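Local coordinates for protein dicer Related Helicase (Caenorhabditis elegans, PDB 6M6Q) that probably couples ATP hydrolysis to its action on RNA as a RIG-I-like helicase of RNA interference, this chain being its all-helical N-terminal domain, at residues E212-L216 / G274-K280; V190-G196 / T265-F269; Y51-F55 / I136-V140. All blocks are in the same frame, centred on the assembly; numbering follows the deposited sequence. Where two conformers were deposited one is given.

Contact 1 (E212-L216 / G274-K280)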
loop_
_atom_site.group_PDB
_atom_site.type_symbol
_atom_site.label_atom_id
_atom_site.label_comp_id
_atom_site.label_asym_id
_atom_site.label_seq_id
_atom_site.Cartn_x
_atom_site.Cartn_y
_atom_site.Cartn_z
ATOM N N GLU B 212 -5.961 -26.013 14.743
ATOM C CA GLU B 212 -5.382 -24.738 14.242
ATOM C C GLU B 212 -5.828 -23.587 15.149
ATOM O O GLU B 212 -4.985 -22.748 15.484
ATOM C CB GLU B 212 -5.800 -24.514 12.784
ATOM C CG GLU B 212 -5.054 -25.399 11.787
ATOM C CD GLU B 212 -5.591 -26.815 11.585
ATOM O OE1 GLU B 212 -6.784 -27.041 11.819
ATOM O OE2 GLU B 212 -4.805 -27.679 11.185
ATOM N N THR B 213 -7.094 -23.585 15.564
ATOM C CA THR B 213 -7.690 -22.558 16.460
ATOM C C THR B 213 -6.967 -22.592 17.822
ATOM O O THR B 213 -6.693 -21.496 18.377
ATOM C CB THR B 213 -9.210 -22.753 16.594
ATOM O OG1 THR B 213 -9.802 -22.685 15.295
ATOM C CG2 THR B 213 -9.859 -21.724 17.497
ATOM N N THR B 214 -6.633 -23.788 18.323
ATOM C CA THR B 214 -5.939 -23.975 19.621
ATOM C C THR B 214 -4.568 -23.285 19.559
ATOM O O THR B 214 -4.257 -22.514 20.485
ATOM C CB THR B 214 -5.859 -25.459 19.994
ATOM O OG1 THR B 214 -7.191 -25.929 20.212
ATOM C CG2 THR B 214 -5.023 -25.712 21.224
ATOM N N ILE B 215 -3.821 -23.467 18.470
ATOM C CA ILE B 215 -2.485 -22.815 18.276
ATOM C C ILE B 215 -2.700 -21.296 18.187
ATOM O O ILE B 215 -1.991 -20.576 18.902
ATOM C CB ILE B 215 -1.729 -23.397 17.053
ATOM C CG1 ILE B 215 -1.204 -24.810 17.336
ATOM C CG2 ILE B 215 -0.593 -22.479 16.604
ATOM C CD1 ILE B 215 -1.141 -25.711 16.109
ATOM N N LEU B 216 -3.720 -20.842 17.437
ATOM C CA LEU B 216 -3.999 -19.390 17.237
ATOM C C LEU B 216 -4.308 -18.736 18.576
ATOM O O LEU B 216 -3.699 -17.710 18.855
ATOM C CB LEU B 216 -5.147 -19.193 16.248
ATOM C CG LEU B 216 -4.780 -19.420 14.784
ATOM C CD1 LEU B 216 -6.003 -19.279 13.887
ATOM C CD2 LEU B 216 -3.676 -18.468 14.348
ATOM N N GLY B 274 2.823 -22.736 12.846
ATOM C CA GLY B 274 2.789 -23.781 13.894
ATOM C C GLY B 274 1.831 -24.910 13.548
ATOM O O GLY B 274 1.977 -26.018 14.134
ATOM N N PHE B 275 0.883 -24.653 12.646
ATOM C CA PHE B 275 -0.136 -25.639 12.185
ATOM C C PHE B 275 0.557 -26.919 11.670
ATOM O O PHE B 275 1.570 -26.828 10.971
ATOM C CB PHE B 275 -1.018 -25.047 11.082
ATOM C CG PHE B 275 -1.820 -23.817 11.438
ATOM C CD1 PHE B 275 -1.874 -23.322 12.740
ATOM C CD2 PHE B 275 -2.518 -23.141 10.446
ATOM C CE1 PHE B 275 -2.609 -22.184 13.030
ATOM C CE2 PHE B 275 -3.272 -22.019 10.743
ATOM C CZ PHE B 275 -3.316 -21.540 12.031
ATOM N N LYS B 276 0.037 -28.084 12.051
ATOM C CA LYS B 276 0.573 -29.414 11.651
ATOM C C LYS B 276 -0.263 -29.913 10.486
ATOM O O LYS B 276 -1.484 -30.074 10.689
ATOM C CB LYS B 276 0.500 -30.410 12.816
ATOM C CG LYS B 276 1.431 -30.124 13.995
ATOM C CD LYS B 276 1.107 -30.917 15.256
ATOM C CE LYS B 276 1.613 -30.262 16.530
ATOM N NZ LYS B 276 0.817 -29.058 16.886
ATOM N N SER B 277 0.338 -30.103 9.308
ATOM C CA SER B 277 -0.397 -30.556 8.100
ATOM C C SER B 277 0.380 -31.641 7.340
ATOM O O SER B 277 -0.071 -31.998 6.223
ATOM C CB SER B 277 -0.782 -29.379 7.204
ATOM O OG SER B 277 0.285 -28.990 6.343
ATOM N N ASN B 278 1.370 -32.280 7.983
ATOM C CA ASN B 278 2.216 -33.328 7.345
ATOM C C ASN B 278 1.360 -34.582 7.072
ATOM O O ASN B 278 1.395 -35.069 5.914
ATOM C CB ASN B 278 3.475 -33.627 8.162
ATOM C CG ASN B 278 4.545 -32.566 7.991
ATOM O OD1 ASN B 278 4.261 -31.463 7.531
ATOM N ND2 ASN B 278 5.779 -32.890 8.349
ATOM N N ASP B 279 0.562 -35.023 8.056
ATOM C CA ASP B 279 -0.181 -36.316 8.025
ATOM C C ASP B 279 -1.405 -36.211 7.107
ATOM O O ASP B 279 -1.877 -37.269 6.652
ATOM C CB ASP B 279 -0.603 -36.755 9.430
ATOM C CG ASP B 279 0.567 -36.967 10.372
ATOM O OD1 ASP B 279 1.579 -37.545 9.930
ATOM O OD2 ASP B 279 0.454 -36.559 11.543
ATOM N N LYS B 280 -1.900 -34.999 6.843
ATOM C CA LYS B 280 -3.195 -34.798 6.131
ATOM C C LYS B 280 -2.962 -34.774 4.614
ATOM O O LYS B 280 -3.959 -34.588 3.878
ATOM C CB LYS B 280 -3.913 -33.511 6.544
ATOM C CG LYS B 280 -3.527 -32.906 7.879
ATOM C CD LYS B 280 -4.131 -31.542 8.062
ATOM C CE LYS B 280 -5.412 -31.561 8.862
ATOM N NZ LYS B 280 -5.134 -31.405 10.309
HETATM O O HOH W 1 -3.961 -30.530 12.526
#
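E212 lies across the ring of F275, and the main apolar part of the contact follows from that placement. The methylene CG, apolar stem of a charged residue, sits over one face in a CH-pi contact, 3.7 Å from the centroid of the F275 ring and 15° off its normal. CB hangs above the far end of the ring, while the chain, bent at chi2 (83°), carries the carboxylate away with its plane nearly perpendicular to the ring. L216 meets the ring differently: its CG is at the edge, in the plane, 3.8 Å from F275 CZ. I215 also comes to the edge, with CG2 4.1 Å from F275 CE1, and its CD1 passes beside K276 NZ.

In the fold, the loop after helix 262-271 is docked on helix 210-221 of this all-helical domain, and F275 O is hydrogen-bonded to T163 OG1. W289 meets the F275 ring edge-to-face and F293 touches it, both from helix 288-295, so a flat, wide side chain suits a place between two helices. Replacing this phenylalanine with an alanine would probably deprive E212 CG of the face it covers and open a gap beside L216 CG and W289.

The polar contacts gather at the end of E212. Its OE2 makes a long salt bridge to K280 NZ, 3.8 Å away, the lysine approaching from the opposite direction; K280 also lies against E285. A water donates to E212 OE2 at 3.3 Å and to K276 O at 3.1 Å, tying the carboxylate to the loop backbone.

Contact 2 (V190-G196 / T265-F269)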
loop_
_atom_site.group_PDB
_atom_site.type_symbol
_atom_site.label_atom_id
_atom_site.label_comp_id
_atom_site.label_asym_id
_atom_site.label_seq_id
_atom_site.Cartn_x
_atom_site.Cartn_y
_atom_site.Cartn_z
ATOM N N VAL B 190 -2.583 -8.444 2.851
ATOM C CA VAL B 190 -3.713 -9.267 3.365
ATOM C C VAL B 190 -3.795 -9.086 4.889
ATOM O O VAL B 190 -4.871 -8.719 5.367
ATOM C CB VAL B 190 -3.594 -10.748 2.957
ATOM C CG1 VAL B 190 -4.847 -11.529 3.331
ATOM C CG2 VAL B 190 -3.320 -10.901 1.474
ATOM N N ALA B 191 -2.675 -9.274 5.597
ATOM C CA ALA B 191 -2.551 -9.155 7.071
ATOM C C ALA B 191 -2.965 -7.751 7.530
ATOM O O ALA B 191 -3.598 -7.630 8.587
ATOM C CB ALA B 191 -1.135 -9.454 7.478
ATOM N N GLY B 192 -2.612 -6.732 6.757
ATOM C CA GLY B 192 -2.904 -5.321 7.065
ATOM C C GLY B 192 -4.376 -4.977 6.891
ATOM O O GLY B 192 -4.864 -4.128 7.652
ATOM N N ALA B 193 -5.044 -5.565 5.898
ATOM C CA ALA B 193 -6.458 -5.285 5.546
ATOM C C ALA B 193 -7.405 -6.146 6.397
ATOM O O ALA B 193 -8.552 -5.720 6.612
ATOM C CB ALA B 193 -6.682 -5.525 4.079
ATOM N N ALA B 194 -6.952 -7.316 6.842
ATOM C CA ALA B 194 -7.784 -8.303 7.565
ATOM C C ALA B 194 -8.241 -7.735 8.914
ATOM O O ALA B 194 -7.517 -6.899 9.501
ATOM C CB ALA B 194 -7.024 -9.592 7.746
ATOM N N ARG B 195 -9.393 -8.216 9.382
ATOM C CA ARG B 195 -9.964 -7.918 10.721
ATOM C C ARG B 195 -10.002 -9.230 11.526
ATOM O O ARG B 195 -10.993 -9.987 11.386
ATOM C CB ARG B 195 -11.356 -7.283 10.586
ATOM C CG ARG B 195 -11.399 -5.990 9.773
ATOM C CD ARG B 195 -10.973 -4.740 10.540
ATOM N NE ARG B 195 -9.790 -4.102 9.959
ATOM C CZ ARG B 195 -9.816 -3.158 9.012
ATOM N NH1 ARG B 195 -10.972 -2.715 8.545
ATOM N NH2 ARG B 195 -8.683 -2.655 8.548
ATOM N N GLY B 196 -8.951 -9.481 12.302
ATOM C CA GLY B 196 -8.671 -10.754 12.988
ATOM C C GLY B 196 -9.822 -11.255 13.839
ATOM O O GLY B 196 -9.948 -12.476 13.948
ATOM N N THR B 265 -4.242 -9.210 15.056
ATOM C CA THR B 265 -4.541 -9.668 13.672
ATOM C C THR B 265 -3.247 -10.210 13.044
ATOM O O THR B 265 -3.277 -11.321 12.487
ATOM C CB THR B 265 -5.144 -8.553 12.805
ATOM O OG1 THR B 265 -6.299 -7.999 13.439
ATOM C CG2 THR B 265 -5.539 -9.044 11.426
ATOM N N LEU B 266 -2.143 -9.476 13.173
ATOM C CA LEU B 266 -0.840 -9.863 12.576
ATOM C C LEU B 266 -0.311 -11.125 13.270
ATOM O O LEU B 266 0.260 -12.003 12.553
ATOM C CB LEU B 266 0.147 -8.695 12.696
ATOM C CG LEU B 266 -0.239 -7.440 11.913
ATOM C CD1 LEU B 266 0.897 -6.442 11.912
ATOM C CD2 LEU B 266 -0.658 -7.776 10.491
ATOM N N THR B 267 -0.546 -11.251 14.580
ATOM C CA THR B 267 -0.034 -12.369 15.401
ATOM C C THR B 267 -0.734 -13.661 14.988
ATOM O O THR B 267 -0.083 -14.703 15.070
ATOM C CB THR B 267 -0.155 -12.052 16.891
ATOM O OG1 THR B 267 0.615 -10.872 17.113
ATOM C CG2 THR B 267 0.358 -13.152 17.788
ATOM N N MET B 268 -1.952 -13.578 14.443
ATOM C CA MET B 268 -2.684 -14.758 13.887
ATOM C C MET B 268 -1.956 -15.290 12.645
ATOM O O MET B 268 -1.735 -16.507 12.576
ATOM C CB MET B 268 -4.124 -14.424 13.499
ATOM C CG MET B 268 -5.049 -14.328 14.660
ATOM S SD MET B 268 -6.713 -13.984 14.094
ATOM C CE MET B 268 -7.358 -15.638 13.911
ATOM N N PHE B 269 -1.606 -14.427 11.695
ATOM C CA PHE B 269 -0.870 -14.802 10.458
ATOM C C PHE B 269 0.541 -15.275 10.818
ATOM O O PHE B 269 1.019 -16.197 10.169
ATOM C CB PHE B 269 -0.848 -13.637 9.468
ATOM C CG PHE B 269 -2.162 -13.434 8.765
ATOM C CD1 PHE B 269 -3.156 -12.659 9.340
ATOM C CD2 PHE B 269 -2.432 -14.079 7.566
ATOM C CE1 PHE B 269 -4.380 -12.495 8.714
ATOM C CE2 PHE B 269 -3.661 -13.929 6.948
ATOM C CZ PHE B 269 -4.631 -13.129 7.516
#
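T265 reaches from helix 262-271 into the turn that joins helix 186-193 to the next helix, and each of its side-chain atoms has a task there. CB points toward the turn and lies 4.0 Å from G196 N. Beyond it the chain forks. With chi1 at -55°, OG1 stands beside the threonine's own backbone N. Its stronger hydrogen bond is with W260 NE1; beside it, OG1 accepts one from G196 N, 3.2 Å away, with an angle of 148° at the hydrogen. A weak bond joins it to S261 O one turn back, so three partners hold the buried hydroxyl. The other branch, CG2, packs 3.5 Å from A194 O and also touches A194 CB. Threonine thus suits the place by offering a hydroxyl to one neighbour and a methyl to another.

G196 opens helix 196-204, and its amide, at the helix start, is the one that donates to T265 OG1. M268, one turn along from T265, sets SD beside G196 O at 3.6 Å.

Next along the helix from T265, L266 brings CD2 to within 3.5 Å of A191 CB. F269 turns one face to A191, whose CA lies over it, while A194 CB approaches the ring obliquely, 4.0 Å from F269 CE1; the ring of F293 and the side chain of L31 adjoin F269 too. The small residues A191, A194 and G196 let the backbones come near, with 5.8 Å between A191 CA and L266 CA. Helix 262-271 thus packs against the turn between helices 186-193 and 196-204, consistent with the helical-bundle packing of a CARD-type domain.

Contact 3 (Y51-F55 / I136-V140)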
loop_
_atom_site.group_PDB
_atom_site.type_symbol
_atom_site.label_atom_id
_atom_site.label_comp_id
_atom_site.label_asym_id
_atom_site.label_seq_id
_atom_site.Cartn_x
_atom_site.Cartn_y
_atom_site.Cartn_z
ATOM N N TYR B 51 16.110 3.407 21.337
ATOM C CA TYR B 51 16.596 2.558 20.213
ATOM C C TYR B 51 16.273 3.240 18.868
ATOM O O TYR B 51 16.906 2.888 17.858
ATOM C CB TYR B 51 15.982 1.150 20.247
ATOM C CG TYR B 51 16.361 0.264 21.418
ATOM C CD1 TYR B 51 17.430 0.566 22.253
ATOM C CD2 TYR B 51 15.646 -0.901 21.680
ATOM C CE1 TYR B 51 17.763 -0.252 23.324
ATOM C CE2 TYR B 51 15.959 -1.720 22.754
ATOM C CZ TYR B 51 17.019 -1.394 23.580
ATOM O OH TYR B 51 17.323 -2.194 24.638
ATOM N N PHE B 52 15.324 4.186 18.847
ATOM C CA PHE B 52 14.917 4.909 17.617
ATOM C C PHE B 52 16.172 5.521 16.965
ATOM O O PHE B 52 16.246 5.595 15.718
ATOM C CB PHE B 52 13.857 5.984 17.925
ATOM C CG PHE B 52 12.440 5.490 18.130
ATOM C CD1 PHE B 52 11.615 5.197 17.050
ATOM C CD2 PHE B 52 11.904 5.384 19.405
ATOM C CE1 PHE B 52 10.312 4.766 17.253
ATOM C CE2 PHE B 52 10.600 4.956 19.601
ATOM C CZ PHE B 52 9.813 4.639 18.529
ATOM N N LYS B 53 17.146 5.932 17.783
ATOM C CA LYS B 53 18.337 6.700 17.321
ATOM C C LYS B 53 19.191 5.833 16.383
ATOM O O LYS B 53 19.858 6.411 15.510
ATOM C CB LYS B 53 19.162 7.207 18.503
ATOM C CG LYS B 53 19.910 8.502 18.233
ATOM C CD LYS B 53 20.931 8.846 19.287
ATOM C CE LYS B 53 21.566 10.199 19.055
ATOM N NZ LYS B 53 22.270 10.255 17.751
ATOM N N LEU B 54 19.147 4.501 16.538
ATOM C CA LEU B 54 19.930 3.538 15.709
ATOM C C LEU B 54 19.476 3.601 14.237
ATOM O O LEU B 54 20.111 2.915 13.415
ATOM C CB LEU B 54 19.753 2.112 16.251
ATOM C CG LEU B 54 20.291 1.845 17.654
ATOM C CD1 LEU B 54 19.562 0.662 18.297
ATOM C CD2 LEU B 54 21.793 1.597 17.623
ATOM N N PHE B 55 18.408 4.351 13.918
ATOM C CA PHE B 55 17.791 4.390 12.561
ATOM C C PHE B 55 17.978 5.778 11.924
ATOM O O PHE B 55 17.438 6.007 10.819
ATOM C CB PHE B 55 16.314 3.989 12.639
ATOM C CG PHE B 55 16.067 2.610 13.198
ATOM C CD1 PHE B 55 15.886 2.416 14.558
ATOM C CD2 PHE B 55 16.020 1.504 12.367
ATOM C CE1 PHE B 55 15.683 1.147 15.074
ATOM C CE2 PHE B 55 15.811 0.235 12.885
ATOM C CZ PHE B 55 15.650 0.060 14.238
ATOM N N ILE B 136 19.228 -3.719 11.177
ATOM C CA ILE B 136 19.240 -3.033 12.494
ATOM C C ILE B 136 18.079 -3.585 13.316
ATOM O O ILE B 136 18.296 -3.883 14.524
ATOM C CB ILE B 136 19.181 -1.509 12.340
ATOM C CG1 ILE B 136 20.310 -0.998 11.443
ATOM C CG2 ILE B 136 19.208 -0.848 13.712
ATOM C CD1 ILE B 136 20.238 0.474 11.137
ATOM N N ALA B 137 16.910 -3.750 12.687
ATOM C CA ALA B 137 15.677 -4.223 13.348
ATOM C C ALA B 137 15.875 -5.664 13.821
ATOM O O ALA B 137 15.397 -5.985 14.914
ATOM C CB ALA B 137 14.506 -4.098 12.418
ATOM N N ASP B 138 16.567 -6.490 13.025
ATOM C CA ASP B 138 16.841 -7.923 13.345
ATOM C C ASP B 138 17.645 -7.971 14.645
ATOM O O ASP B 138 17.215 -8.651 15.572
ATOM C CB ASP B 138 17.562 -8.631 12.188
ATOM C CG ASP B 138 17.460 -10.155 12.190
ATOM O OD1 ASP B 138 16.423 -10.673 12.662
ATOM O OD2 ASP B 138 18.420 -10.818 11.691
ATOM N N GLU B 139 18.717 -7.188 14.726
ATOM C CA GLU B 139 19.622 -7.139 15.902
ATOM C C GLU B 139 18.878 -6.562 17.117
ATOM O O GLU B 139 19.185 -6.994 18.237
ATOM C CB GLU B 139 20.890 -6.336 15.594
ATOM C CG GLU B 139 21.961 -6.521 16.658
ATOM C CD GLU B 139 23.277 -5.825 16.413
ATOM O OE1 GLU B 139 23.560 -5.505 15.237
ATOM O OE2 GLU B 139 24.027 -5.610 17.409
ATOM N N VAL B 140 17.951 -5.617 16.922
ATOM C CA VAL B 140 17.195 -5.009 18.061
ATOM C C VAL B 140 16.367 -6.112 18.731
ATOM O O VAL B 140 16.437 -6.239 19.985
ATOM C CB VAL B 140 16.315 -3.823 17.623
ATOM C CG1 VAL B 140 15.197 -3.528 18.636
ATOM C CG2 VAL B 140 17.153 -2.577 17.374
#
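I136 and F55 slide past each other in opposite directions, so that the isoleucine's CG2 methyl comes to rest over one face of the phenyl ring. This CH-pi contact, 4.0 Å from I136 CG2 to the F55 ring centroid and 27° off the normal, joins a 3-10 turn to helix 131-144 in the all-helical N-terminal domain, where the turn lies in the loop between helices 33-42 and 63-72. The methyl is off-centre, nearest CE2 and CZ. It is the branch anti to the backbone N, while CG1 and CD1, on the other branch, run toward L54 O.

The 3-10 spacing explains which residues face the helix. L54 N bonds to Y51 O at 3.1 Å, and with about three residues a turn both Y51 and L54 project toward it, F55 swinging its ring end in from the side. I136 and V140, one alpha-helical turn apart, answer them. L54 rests CB against I136 CG2 at 3.9 Å, a branched aliphatic chain suiting a seat between two others.

V140 uses both methyls, which diverge from the beta carbon. CG1 meets the ring of Y51 obliquely, 4.0 Å from Y51 CD2, and CG2 faces L54 and F55; of these three partners only F55 is buried. A beta-branched residue can therefore serve several neighbours without a long chain. Farther in, F123 meets the F55 ring edge-to-face, while V39 of helix 33-42 touches V140 and F36 touches A137. L54 CD1 lies 4.1 Å from V140 CG2.

Contacts 1 and 2 belong together: their segments alternate along the chain, their centres are 18 Å apart, and they touch where L216 CD2 packs 3.3 Å from M268 O. M200 of helix 196-204 lies against both L216 and M268, and F293 of helix 288-295 touches F275 while its ring meets that of F269, so helix 262-271 and the loop after it share neighbours. Contact 3 closes earlier in the chain and stands apart, its nearest atoms about 14 Å from contact 2 and about 18 Å from contact 1. All three join helices or loops of the N-terminal domain, whereas the ATP-hydrolysing motor presumably belongs to the later part of the protein.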